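Local coordinates for protein-glutamine gamma-glutamyltransferase (Pseudomonas aeruginosa PAO1, PDB 6G49) that cross-links proteins by joining glutamine to lysine side chains through its periplasmic domain and is critical for the viability of the bacterium, at residues A56-F61 with D110-P115; R171-N176 with G258-V263; A199-L204 with Y292-Q297; A265-G270 with L279-F284. One frame throughout, in Å; residues are numbered along the deposited sequence.

Interaction 1: A56-F61 with D110-P115. With PO4 (phosphate ion), chain H.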
# COMPACT_ATOMS: atom_id res chain seq x y z
N ALA A 56 -3.91 -15.93 5.05
CA ALA A 56 -3.18 -15.56 3.89
C ALA A 56 -1.75 -16.13 3.87
O ALA A 56 -1.34 -16.70 2.86
CB ALA A 56 -3.19 -14.05 3.78
N PHE A 57 -1.03 -15.97 4.98
CA PHE A 57 0.37 -16.47 5.06
C PHE A 57 0.78 -16.49 6.53
O PHE A 57 0.08 -15.95 7.37
CB PHE A 57 1.36 -15.71 4.16
CG PHE A 57 1.53 -14.24 4.45
CD1 PHE A 57 0.60 -13.32 4.00
CD2 PHE A 57 2.61 -13.81 5.20
CE1 PHE A 57 0.80 -11.95 4.23
CE2 PHE A 57 2.80 -12.44 5.45
CZ PHE A 57 1.90 -11.54 4.95
N ARG A 58 1.92 -17.13 6.77
CA ARG A 58 2.53 -17.23 8.08
C ARG A 58 3.99 -16.81 7.90
O ARG A 58 4.54 -16.99 6.83
CB ARG A 58 2.38 -18.62 8.66
CG ARG A 58 0.95 -18.90 9.06
CD ARG A 58 0.76 -20.33 9.52
NE ARG A 58 0.77 -21.24 8.40
CZ ARG A 58 0.92 -22.55 8.52
NH1 ARG A 58 1.08 -23.08 9.72
NH2 ARG A 58 0.91 -23.31 7.45
N VAL A 59 4.58 -16.26 8.94
CA VAL A 59 5.93 -15.71 8.86
C VAL A 59 6.69 -16.06 10.13
O VAL A 59 6.20 -15.85 11.23
CB VAL A 59 5.95 -14.17 8.67
CG1 VAL A 59 7.37 -13.65 8.50
CG2 VAL A 59 5.13 -13.73 7.52
N ARG A 60 7.95 -16.43 9.96
CA ARG A 60 8.86 -16.70 11.06
C ARG A 60 10.13 -15.85 10.83
O ARG A 60 10.77 -16.00 9.82
CB ARG A 60 9.20 -18.18 11.14
CG ARG A 60 9.61 -18.67 12.51
CD ARG A 60 9.63 -20.19 12.57
NE ARG A 60 8.48 -20.79 13.26
CZ ARG A 60 7.80 -21.83 12.80
NH1 ARG A 60 8.12 -22.38 11.64
NH2 ARG A 60 6.79 -22.32 13.49
N PHE A 61 10.47 -14.98 11.78
CA PHE A 61 11.64 -14.14 11.66
C PHE A 61 12.88 -14.85 12.23
O PHE A 61 12.72 -15.62 13.20
CB PHE A 61 11.40 -12.83 12.43
CG PHE A 61 10.57 -11.84 11.63
CD1 PHE A 61 9.19 -11.82 11.69
CD2 PHE A 61 11.23 -10.95 10.80
CE1 PHE A 61 8.48 -10.90 10.93
CE2 PHE A 61 10.52 -10.01 10.06
CZ PHE A 61 9.15 -10.00 10.15
N ASP A 110 11.27 -16.24 6.98
CA ASP A 110 10.71 -17.20 6.10
C ASP A 110 9.18 -17.04 6.08
O ASP A 110 8.57 -16.69 7.08
CB ASP A 110 11.04 -18.60 6.59
CG ASP A 110 12.53 -18.89 6.59
OD1 ASP A 110 13.26 -18.23 5.78
OD2 ASP A 110 12.89 -19.82 7.34
N VAL A 111 8.59 -17.35 4.92
CA VAL A 111 7.15 -17.22 4.71
C VAL A 111 6.61 -18.55 4.20
O VAL A 111 7.25 -19.17 3.37
CB VAL A 111 6.81 -16.13 3.69
CG1 VAL A 111 5.29 -16.00 3.52
CG2 VAL A 111 7.46 -14.82 4.14
N ILE A 112 5.46 -18.95 4.69
CA ILE A 112 4.61 -19.98 4.02
C ILE A 112 3.29 -19.29 3.64
O ILE A 112 2.57 -18.86 4.52
CB ILE A 112 4.42 -21.27 4.84
CG1 ILE A 112 3.63 -22.30 4.02
CG2 ILE A 112 3.77 -21.05 6.21
CD1 ILE A 112 3.55 -23.68 4.66
N MET A 113 3.06 -19.22 2.33
CA MET A 113 1.90 -18.56 1.75
C MET A 113 0.85 -19.62 1.43
O MET A 113 1.16 -20.64 0.87
CB MET A 113 2.34 -17.91 0.43
CG MET A 113 1.76 -16.65 0.14
SD MET A 113 2.54 -16.07 -1.43
CE MET A 113 0.98 -15.89 -2.30
N GLN A 114 -0.38 -19.30 1.70
CA GLN A 114 -1.51 -20.08 1.22
C GLN A 114 -1.73 -19.74 -0.24
O GLN A 114 -1.33 -18.68 -0.73
CB GLN A 114 -2.76 -19.73 2.01
CG GLN A 114 -2.68 -20.00 3.50
CD GLN A 114 -2.51 -21.47 3.75
OE1 GLN A 114 -3.39 -22.30 3.44
NE2 GLN A 114 -1.32 -21.80 4.18
N PRO A 115 -2.39 -20.62 -1.01
CA PRO A 115 -2.71 -20.29 -2.39
C PRO A 115 -3.50 -18.98 -2.49
O PRO A 115 -4.41 -18.75 -1.70
CB PRO A 115 -3.61 -21.46 -2.83
CG PRO A 115 -3.18 -22.58 -1.94
CD PRO A 115 -2.88 -21.94 -0.60
P PO4 H . 4.11 -25.07 13.29
O1 PO4 H . 5.44 -24.29 13.01
O2 PO4 H . 3.28 -24.55 14.44
O3 PO4 H . 3.21 -25.24 12.07
O4 PO4 H . 4.31 -26.52 13.73
O HOH W 1 -2.15 -16.19 0.19
O HOH W 2 0.29 -20.19 5.67

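Interaction 2: R171-N176 with G258-V263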
# COMPACT_ATOMS: atom_id res chain seq x y z
N ARG A 171 8.93 7.49 -17.71
CA ARG A 171 7.69 6.77 -17.94
C ARG A 171 7.00 6.51 -16.59
O ARG A 171 5.79 6.63 -16.51
CB ARG A 171 7.92 5.46 -18.68
CG ARG A 171 8.38 5.63 -20.12
CD ARG A 171 8.93 4.30 -20.63
NE ARG A 171 9.98 3.79 -19.77
CZ ARG A 171 10.68 2.67 -19.98
NH1 ARG A 171 10.38 1.89 -21.00
NH2 ARG A 171 11.66 2.34 -19.16
N THR A 172 7.78 6.11 -15.59
CA THR A 172 7.24 5.85 -14.24
C THR A 172 6.66 7.13 -13.62
O THR A 172 5.58 7.17 -13.03
CB THR A 172 8.31 5.25 -13.33
OG1 THR A 172 8.76 4.09 -14.02
CG2 THR A 172 7.70 4.84 -12.01
N ARG A 173 7.40 8.22 -13.78
CA ARG A 173 6.94 9.53 -13.34
C ARG A 173 5.60 9.89 -14.00
O ARG A 173 4.66 10.30 -13.31
CB ARG A 173 8.02 10.58 -13.57
CG ARG A 173 7.77 11.91 -12.89
CD ARG A 173 8.98 12.84 -13.14
NE ARG A 173 8.99 14.01 -12.35
CZ ARG A 173 10.12 14.70 -12.16
NH1 ARG A 173 11.25 14.25 -12.69
NH2 ARG A 173 10.09 15.78 -11.43
N TRP A 174 5.52 9.78 -15.33
CA TRP A 174 4.35 10.13 -16.07
C TRP A 174 3.16 9.27 -15.63
O TRP A 174 2.03 9.76 -15.43
CB TRP A 174 4.58 10.00 -17.58
CG TRP A 174 3.60 10.72 -18.43
CD1 TRP A 174 2.50 10.29 -19.09
CD2 TRP A 174 3.67 12.14 -18.66
NE1 TRP A 174 1.88 11.35 -19.71
CE2 TRP A 174 2.55 12.49 -19.43
CE3 TRP A 174 4.59 13.11 -18.29
CZ2 TRP A 174 2.37 13.80 -19.92
CZ3 TRP A 174 4.41 14.40 -18.75
CH2 TRP A 174 3.30 14.71 -19.54
N ARG A 175 3.39 7.97 -15.53
CA ARG A 175 2.35 7.00 -15.17
C ARG A 175 1.76 7.37 -13.80
O ARG A 175 0.55 7.23 -13.62
CB ARG A 175 2.98 5.61 -15.12
CG ARG A 175 2.11 4.56 -14.46
CD ARG A 175 2.89 3.26 -14.38
NE ARG A 175 2.97 2.61 -15.66
CZ ARG A 175 3.38 1.35 -15.84
NH1 ARG A 175 3.81 0.67 -14.78
NH2 ARG A 175 3.25 0.77 -17.04
N ASN A 176 2.62 7.85 -12.89
CA ASN A 176 2.21 8.10 -11.53
C ASN A 176 1.71 9.52 -11.31
O ASN A 176 1.56 9.96 -10.17
CB ASN A 176 3.31 7.66 -10.56
CG ASN A 176 3.29 6.17 -10.44
OD1 ASN A 176 2.34 5.61 -9.91
ND2 ASN A 176 4.25 5.50 -11.06
N GLY A 258 0.55 17.42 -8.52
CA GLY A 258 1.79 17.26 -9.27
C GLY A 258 2.86 16.43 -8.58
O GLY A 258 3.99 16.48 -8.98
N ILE A 259 2.47 15.58 -7.60
CA ILE A 259 3.38 14.72 -6.85
C ILE A 259 3.12 13.29 -7.33
O ILE A 259 1.99 12.81 -7.18
CB ILE A 259 3.18 14.85 -5.32
CG1 ILE A 259 3.45 16.28 -4.85
CG2 ILE A 259 4.08 13.83 -4.61
CD1 ILE A 259 3.16 16.57 -3.42
N PRO A 260 4.10 12.58 -7.94
CA PRO A 260 3.85 11.22 -8.38
C PRO A 260 3.55 10.35 -7.15
O PRO A 260 4.22 10.50 -6.13
CB PRO A 260 5.15 10.81 -9.08
CG PRO A 260 5.82 12.14 -9.40
CD PRO A 260 5.50 13.01 -8.20
N ALA A 261 2.50 9.55 -7.27
CA ALA A 261 2.02 8.77 -6.11
C ALA A 261 1.31 7.54 -6.63
O ALA A 261 0.72 7.57 -7.72
CB ALA A 261 1.10 9.60 -5.26
N ARG A 262 1.29 6.46 -5.80
CA ARG A 262 0.59 5.26 -6.20
C ARG A 262 0.08 4.59 -4.92
O ARG A 262 0.56 4.89 -3.83
CB ARG A 262 1.43 4.31 -7.07
CG ARG A 262 2.74 3.90 -6.43
CD ARG A 262 3.62 3.15 -7.42
NE ARG A 262 4.93 2.92 -6.86
CZ ARG A 262 6.08 2.80 -7.56
NH1 ARG A 262 6.07 2.85 -8.90
NH2 ARG A 262 7.22 2.61 -6.90
N VAL A 263 -0.94 3.78 -5.13
CA VAL A 263 -1.48 2.96 -4.02
C VAL A 263 -0.67 1.68 -3.91
O VAL A 263 -0.39 0.99 -4.91
CB VAL A 263 -2.98 2.69 -4.26
CG1 VAL A 263 -3.53 1.65 -3.29
CG2 VAL A 263 -3.78 3.99 -4.22

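Interaction 3: A199-L204 with Y292-Q297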
# COMPACT_ATOMS: atom_id res chain seq x y z
N ALA A 199 5.22 24.27 -1.44
CA ALA A 199 6.17 24.03 -2.50
C ALA A 199 6.84 22.68 -2.35
O ALA A 199 7.15 22.03 -3.33
CB ALA A 199 7.22 25.13 -2.47
N GLN A 200 7.16 22.30 -1.10
CA GLN A 200 7.91 21.11 -0.82
C GLN A 200 6.92 19.94 -0.70
O GLN A 200 5.94 20.05 0.04
CB GLN A 200 8.70 21.24 0.47
CG GLN A 200 9.69 22.39 0.46
CD GLN A 200 10.71 22.19 1.55
OE1 GLN A 200 11.20 21.08 1.76
NE2 GLN A 200 11.04 23.26 2.27
N PRO A 201 7.14 18.85 -1.46
CA PRO A 201 6.25 17.68 -1.39
C PRO A 201 6.02 17.22 0.05
O PRO A 201 4.88 16.91 0.38
CB PRO A 201 7.02 16.62 -2.18
CG PRO A 201 7.80 17.43 -3.19
CD PRO A 201 8.24 18.65 -2.42
N GLN A 202 7.08 17.15 0.88
CA GLN A 202 6.96 16.62 2.23
C GLN A 202 5.98 17.44 3.07
O GLN A 202 5.17 16.92 3.84
CB GLN A 202 8.31 16.50 2.92
CG GLN A 202 8.82 15.08 2.85
CD GLN A 202 10.17 14.90 3.51
OE1 GLN A 202 10.47 15.51 4.54
NE2 GLN A 202 10.98 14.06 2.90
N ALA A 203 6.03 18.77 2.90
CA ALA A 203 5.10 19.66 3.53
C ALA A 203 3.67 19.47 3.01
O ALA A 203 2.69 19.63 3.80
CB ALA A 203 5.55 21.10 3.29
N LEU A 204 3.50 19.23 1.70
CA LEU A 204 2.18 19.07 1.19
C LEU A 204 1.57 17.76 1.77
O LEU A 204 0.39 17.72 2.17
CB LEU A 204 2.24 19.04 -0.34
CG LEU A 204 0.92 19.27 -1.05
CD1 LEU A 204 1.10 19.84 -2.43
CD2 LEU A 204 0.08 17.97 -1.14
N TYR A 292 4.83 8.05 -2.44
CA TYR A 292 4.99 9.19 -3.31
C TYR A 292 6.49 9.40 -3.56
O TYR A 292 7.36 9.04 -2.75
CB TYR A 292 4.32 10.44 -2.74
CG TYR A 292 4.97 11.03 -1.51
CD1 TYR A 292 4.81 10.45 -0.25
CD2 TYR A 292 5.85 12.08 -1.63
CE1 TYR A 292 5.51 10.96 0.85
CE2 TYR A 292 6.52 12.60 -0.53
CZ TYR A 292 6.35 12.04 0.70
OH TYR A 292 7.05 12.63 1.71
N TRP A 293 6.76 10.13 -4.64
CA TRP A 293 8.12 10.31 -5.10
C TRP A 293 8.50 11.78 -5.02
O TRP A 293 7.72 12.67 -5.35
CB TRP A 293 8.26 9.82 -6.55
CG TRP A 293 9.68 9.88 -7.04
CD1 TRP A 293 10.67 8.94 -6.87
CD2 TRP A 293 10.29 10.98 -7.74
NE1 TRP A 293 11.85 9.41 -7.39
CE2 TRP A 293 11.65 10.66 -7.91
CE3 TRP A 293 9.81 12.22 -8.18
CZ2 TRP A 293 12.54 11.51 -8.56
CZ3 TRP A 293 10.70 13.08 -8.79
CH2 TRP A 293 12.03 12.70 -9.03
N GLN A 294 9.77 11.97 -4.69
CA GLN A 294 10.37 13.31 -4.82
C GLN A 294 11.84 13.13 -5.18
O GLN A 294 12.47 12.10 -4.96
CB GLN A 294 10.18 14.10 -3.52
CG GLN A 294 11.05 13.62 -2.38
CD GLN A 294 10.54 14.19 -1.09
OE1 GLN A 294 10.01 13.47 -0.23
NE2 GLN A 294 10.67 15.50 -0.96
N PRO A 295 12.43 14.16 -5.81
CA PRO A 295 13.85 14.12 -6.13
C PRO A 295 14.73 13.82 -4.92
O PRO A 295 14.45 14.22 -3.83
CB PRO A 295 14.12 15.55 -6.66
CG PRO A 295 12.79 15.98 -7.25
CD PRO A 295 11.75 15.37 -6.32
N GLU A 296 15.76 13.01 -5.18
CA GLU A 296 16.81 12.67 -4.22
C GLU A 296 16.34 11.65 -3.17
O GLU A 296 17.05 10.68 -2.93
CB GLU A 296 17.37 13.92 -3.55
CG GLU A 296 18.04 14.86 -4.55
CD GLU A 296 19.06 15.81 -3.94
OE1 GLU A 296 18.77 16.36 -2.85
OE2 GLU A 296 20.13 16.00 -4.55
N GLN A 297 15.22 11.93 -2.50
CA GLN A 297 14.74 11.03 -1.46
C GLN A 297 14.10 9.76 -2.07
O GLN A 297 14.00 8.74 -1.37
CB GLN A 297 13.82 11.80 -0.53
CG GLN A 297 14.57 12.92 0.20
CD GLN A 297 13.70 13.54 1.25
OE1 GLN A 297 13.35 12.91 2.24
NE2 GLN A 297 13.32 14.79 1.03
O HOH W 3 9.82 17.77 0.30

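Interaction 4: A265-G270 with L279-F284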
# COMPACT_ATOMS: atom_id res chain seq x y z
N ALA A 265 -0.84 -2.03 -2.13
CA ALA A 265 -1.77 -2.97 -1.57
C ALA A 265 -1.00 -4.17 -0.99
O ALA A 265 0.01 -4.61 -1.54
CB ALA A 265 -2.71 -3.48 -2.62
N GLY A 266 -1.53 -4.69 0.09
CA GLY A 266 -0.92 -5.86 0.76
C GLY A 266 -1.64 -6.13 2.05
O GLY A 266 -2.85 -6.15 2.09
N TYR A 267 -0.87 -6.35 3.11
CA TYR A 267 -1.41 -6.65 4.42
C TYR A 267 -0.64 -5.81 5.43
O TYR A 267 0.51 -5.45 5.16
CB TYR A 267 -1.25 -8.14 4.75
CG TYR A 267 -1.99 -9.05 3.82
CD1 TYR A 267 -1.46 -9.41 2.59
CD2 TYR A 267 -3.28 -9.43 4.13
CE1 TYR A 267 -2.18 -10.20 1.69
CE2 TYR A 267 -4.02 -10.20 3.24
CZ TYR A 267 -3.47 -10.56 2.02
OH TYR A 267 -4.21 -11.32 1.17
N GLN A 268 -1.26 -5.53 6.58
CA GLN A 268 -0.55 -4.82 7.64
C GLN A 268 -0.80 -5.59 8.94
O GLN A 268 -1.95 -5.74 9.31
CB GLN A 268 -0.96 -3.36 7.73
CG GLN A 268 0.03 -2.49 8.47
CD GLN A 268 0.16 -2.73 9.95
OE1 GLN A 268 -0.81 -3.06 10.60
NE2 GLN A 268 1.35 -2.47 10.48
N GLY A 269 0.31 -5.91 9.61
CA GLY A 269 0.24 -6.46 10.95
C GLY A 269 0.41 -7.96 10.93
O GLY A 269 1.30 -8.52 10.35
N GLY A 270 -0.45 -8.61 11.71
CA GLY A 270 -0.41 -10.04 11.87
C GLY A 270 -0.73 -10.43 13.31
O GLY A 270 -0.77 -9.60 14.19
N LEU A 279 4.10 -15.57 13.11
CA LEU A 279 3.00 -14.65 12.88
C LEU A 279 2.05 -15.24 11.82
O LEU A 279 2.50 -15.74 10.79
CB LEU A 279 3.52 -13.31 12.34
CG LEU A 279 4.12 -12.30 13.31
CD1 LEU A 279 4.35 -11.00 12.56
CD2 LEU A 279 3.27 -12.03 14.52
N LEU A 280 0.76 -15.19 12.11
CA LEU A 280 -0.28 -15.44 11.13
C LEU A 280 -0.71 -14.07 10.56
O LEU A 280 -0.90 -13.11 11.30
CB LEU A 280 -1.47 -16.13 11.76
CG LEU A 280 -1.13 -17.51 12.32
CD1 LEU A 280 -0.93 -17.39 13.80
CD2 LEU A 280 -2.19 -18.51 11.99
N VAL A 281 -1.01 -14.09 9.28
CA VAL A 281 -1.60 -12.93 8.60
C VAL A 281 -2.85 -13.44 7.90
O VAL A 281 -2.75 -14.28 6.97
CB VAL A 281 -0.59 -12.26 7.66
CG1 VAL A 281 -1.25 -11.04 7.03
CG2 VAL A 281 0.66 -11.84 8.40
N HIS A 282 -4.00 -12.98 8.37
CA HIS A 282 -5.29 -13.38 7.77
C HIS A 282 -5.75 -12.34 6.76
O HIS A 282 -5.26 -11.22 6.72
CB HIS A 282 -6.32 -13.57 8.88
CG HIS A 282 -5.99 -14.68 9.82
ND1 HIS A 282 -5.22 -14.45 10.96
CD2 HIS A 282 -6.37 -15.98 9.82
CE1 HIS A 282 -5.15 -15.61 11.64
NE2 HIS A 282 -5.83 -16.56 10.97
N GLN A 283 -6.82 -12.70 6.03
CA GLN A 283 -7.35 -11.79 5.01
C GLN A 283 -7.82 -10.51 5.67
O GLN A 283 -7.77 -9.42 5.01
CB GLN A 283 -8.44 -12.47 4.15
CG GLN A 283 -7.96 -13.59 3.29
CD GLN A 283 -6.83 -13.27 2.34
OE1 GLN A 283 -6.59 -12.08 2.06
NE2 GLN A 283 -6.21 -14.31 1.78
N PHE A 284 -8.29 -10.52 6.93
CA PHE A 284 -8.75 -9.32 7.57
C PHE A 284 -7.64 -8.29 7.78
O PHE A 284 -7.96 -7.11 8.12
CB PHE A 284 -9.53 -9.59 8.87
CG PHE A 284 -8.82 -10.37 9.96
CD1 PHE A 284 -7.70 -9.89 10.61
CD2 PHE A 284 -9.26 -11.64 10.30
CE1 PHE A 284 -7.09 -10.63 11.61
CE2 PHE A 284 -8.63 -12.38 11.30
CZ PHE A 284 -7.54 -11.88 11.94

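Interaction 1: A56-F61 with D110-P115
R58 and I112 face each other in an antiparallel pairing of two neighbouring strands, 56-61 and 110-113, in the six-stranded sheet of the periplasmic domain. They form a hydrogen-bonded pair: R58 N donates to I112 O over 2.9 Å, and I112 N returns a bond to R58 O. R60 and D110 make the next such pair, and Q114 N closes the end of the pairing on A56 O.

The side chain of R58 is worth following outward. Its CB rests 3.7 Å from CG2 of I112. From there the chain runs alongside the isoleucine, both pointing the same way, until it bends at chi3 (-75°). The bend keeps NE beside the same methyl, while NE gives its hydrogen, in the guanidinium plane, to a water that also donates to I112 O and accepts from Q114 NE2. Farther out, NH2 lies 3.9 Å from I112 CD1, and NH1 only approaches a phosphate ion, probably from the crystallisation liquor.

The other face of the sheet is apolar. F57 holds its ring between backbone N and carbonyl carbon (chi1 62°), and CD2 reaches V111 CG1 at 3.8 Å while CB packs on CG of M113. The rings of F122 and W73 also meet F57, and A56 and F57 together oppose V281 of strand 278-282 as a classic beta bulge. Between V59 and V111 the contact is lighter, with CG2 of one valine 4.2 Å from CG2 of the other.

Interaction 2: R171-N176 with G258-V263
N176, the first residue past helix 170-175, packs against P260 and R262 where the chain enters strand 261-265 of the large antiparallel sheet. This is a helix end fastened to a strand start, and it is tight around the asparagine. Its carbonyl O receives A261 N at 3.1 Å, in the carbonyl plane and on a lone pair, and the same oxygen accepts a CH contact from P260 CA.

The side chain is held as well. With chi1 at -76° the amide sits beside its own backbone N, and ND2 donates back to T172 O, which N176 N approaches from the opposite face of the carbonyl plane. ND2 also bonds E79, the acid that forms a salt bridge with R262 NH1. The amide stands nearly perpendicular, 82°, to the guanidinium of R262, whose NE pairs with E291.

Toward solvent the contact thins. The exposed R173 lays only its aliphatic part across the proline, CG to P260 CG at 4.0 Å, and its extended chain goes on to touch W293. Back on the buried side, T172 adds a light touch, with CG2 4.0 Å from R262 NH1, and OD1 of N176 presses against the arginine stem, 3.3 Å from R262 CB.

Interaction 3: A199-L204 with Y292-Q297
P201 and Q202 meet Y292, Q294 and Q297 in a partly buried helix-to-sheet contact within the transglutaminase-like part of the chain: the first turn of helix 201-214 rests on the end of strand 286-294 and the turn that follows it. Apolar packing forms one part of the contact and a cluster of three glutamines the other.

P201 supplies the apolar part. Its CB lies 4.4 Å from CE2 of Y292, and its ring lies obliquely across the side chain of Q294, with P201 CG 4.1 Å from Q294 CB. The tyrosine ring reaches the helix because chi1 (69°) places it between the backbone N and the carbonyl carbon. Its hydroxyl then meets the stem of Q202, Y292 OH to Q202 CG 3.2 Å, at the ring edge and near the ring plane. The amide of Q202 stands almost square to that ring, at 85°.

Beyond CG, Q202 is extended and delivers NE2 to two carbonyl oxygens. Q202 NE2 to Q294 OE1 is a weak hydrogen bond of 3.3 Å; Q202 NE2 to Q297 OE1, at 2.7 Å, is also weak because it is strongly bent, 123° at the hydrogen. Neither amide lies flat against that of Q202. A water links the helix backbone to a glutamine side chain, accepting from Q202 N at 2.9 Å and from Q294 NE2.

Strand 298-302 borders this group through L300, which touches Q202, Y292 and Q294. L254 of helix 243-256 packs on both Y292 and L204, so the start of helix 201-214 and the end of strand 286-294 share that helix as a neighbour.

Interaction 4: A265-G270 with L279-F284
Y267 and Q283 are joined by a hydrogen bond from the tyrosine OH to OE1 of Q283, 2.7 Å long, and conformations on both sides make it possible. In Y267, chi1 of -63° sets the ring beside the backbone N and opposite the carbonyl carbon, turned toward strand 279-282. Q283 starts away from the tyrosine, but a bend at chi2 (-55°) brings its amide back. OE1 arrives at the ring edge, in the plane of the ring, and the two flat groups are 58° apart. The hydroxyl approaches the amide C=O from a little outside the carbonyl plane.

V281 fills the angle between the two chains with its branches divided. CG1, anti to the backbone N, lies 3.7 Å from Y267 CB and also touches the root of the ring. CG2 turns the other way, 3.9 Å from G269 O and close to G270 CA. Beside it, G270 CA comes within 3.2 Å of L280 O, a close backbone approach. The two glycines carry the chain through backbone angles with positive phi.

Around this core, F122 meets the tyrosine ring edge-to-face, and W73 NE1 donates to G269 O. The chain turns a corner at G266, whose backbone bonds to H287, so the segment bends between strand 261-265 and strand 267-268. The tyrosine side chain is about 6 Å from that of H287 and about 10 Å from that of C243, residues inferred by similarity to belong to a transglutaminase Cys-His-Asp catalytic triad. The arrangement thus lies close to, but does not touch, the probable Cys-His-Asp site of the transglutaminase-like fold.

Two pairs of contacts lie on opposite sides of the chain's centre. Interactions 1 and 4, with centres about 10 Å apart, meet through neighbouring strands 55-61 and 278-282 of one sheet: A56 N meets V281 O at 2.8 Å, and V59 N meets L279 O at the same distance, both probable hydrogen bonds. Interactions 2 and 3, centres about 12 Å apart, join where P260 O meets W293 N at 3.0 Å, linking strands 261-265 and 286-294. Strand 261-265 then leads to 267-268, connecting interaction 2 with interaction 4 along the chain. Interaction 4 comes nearest the probable catalytic triad; the side chain of Y292 in interaction 3 is about 10 Å from that of D303.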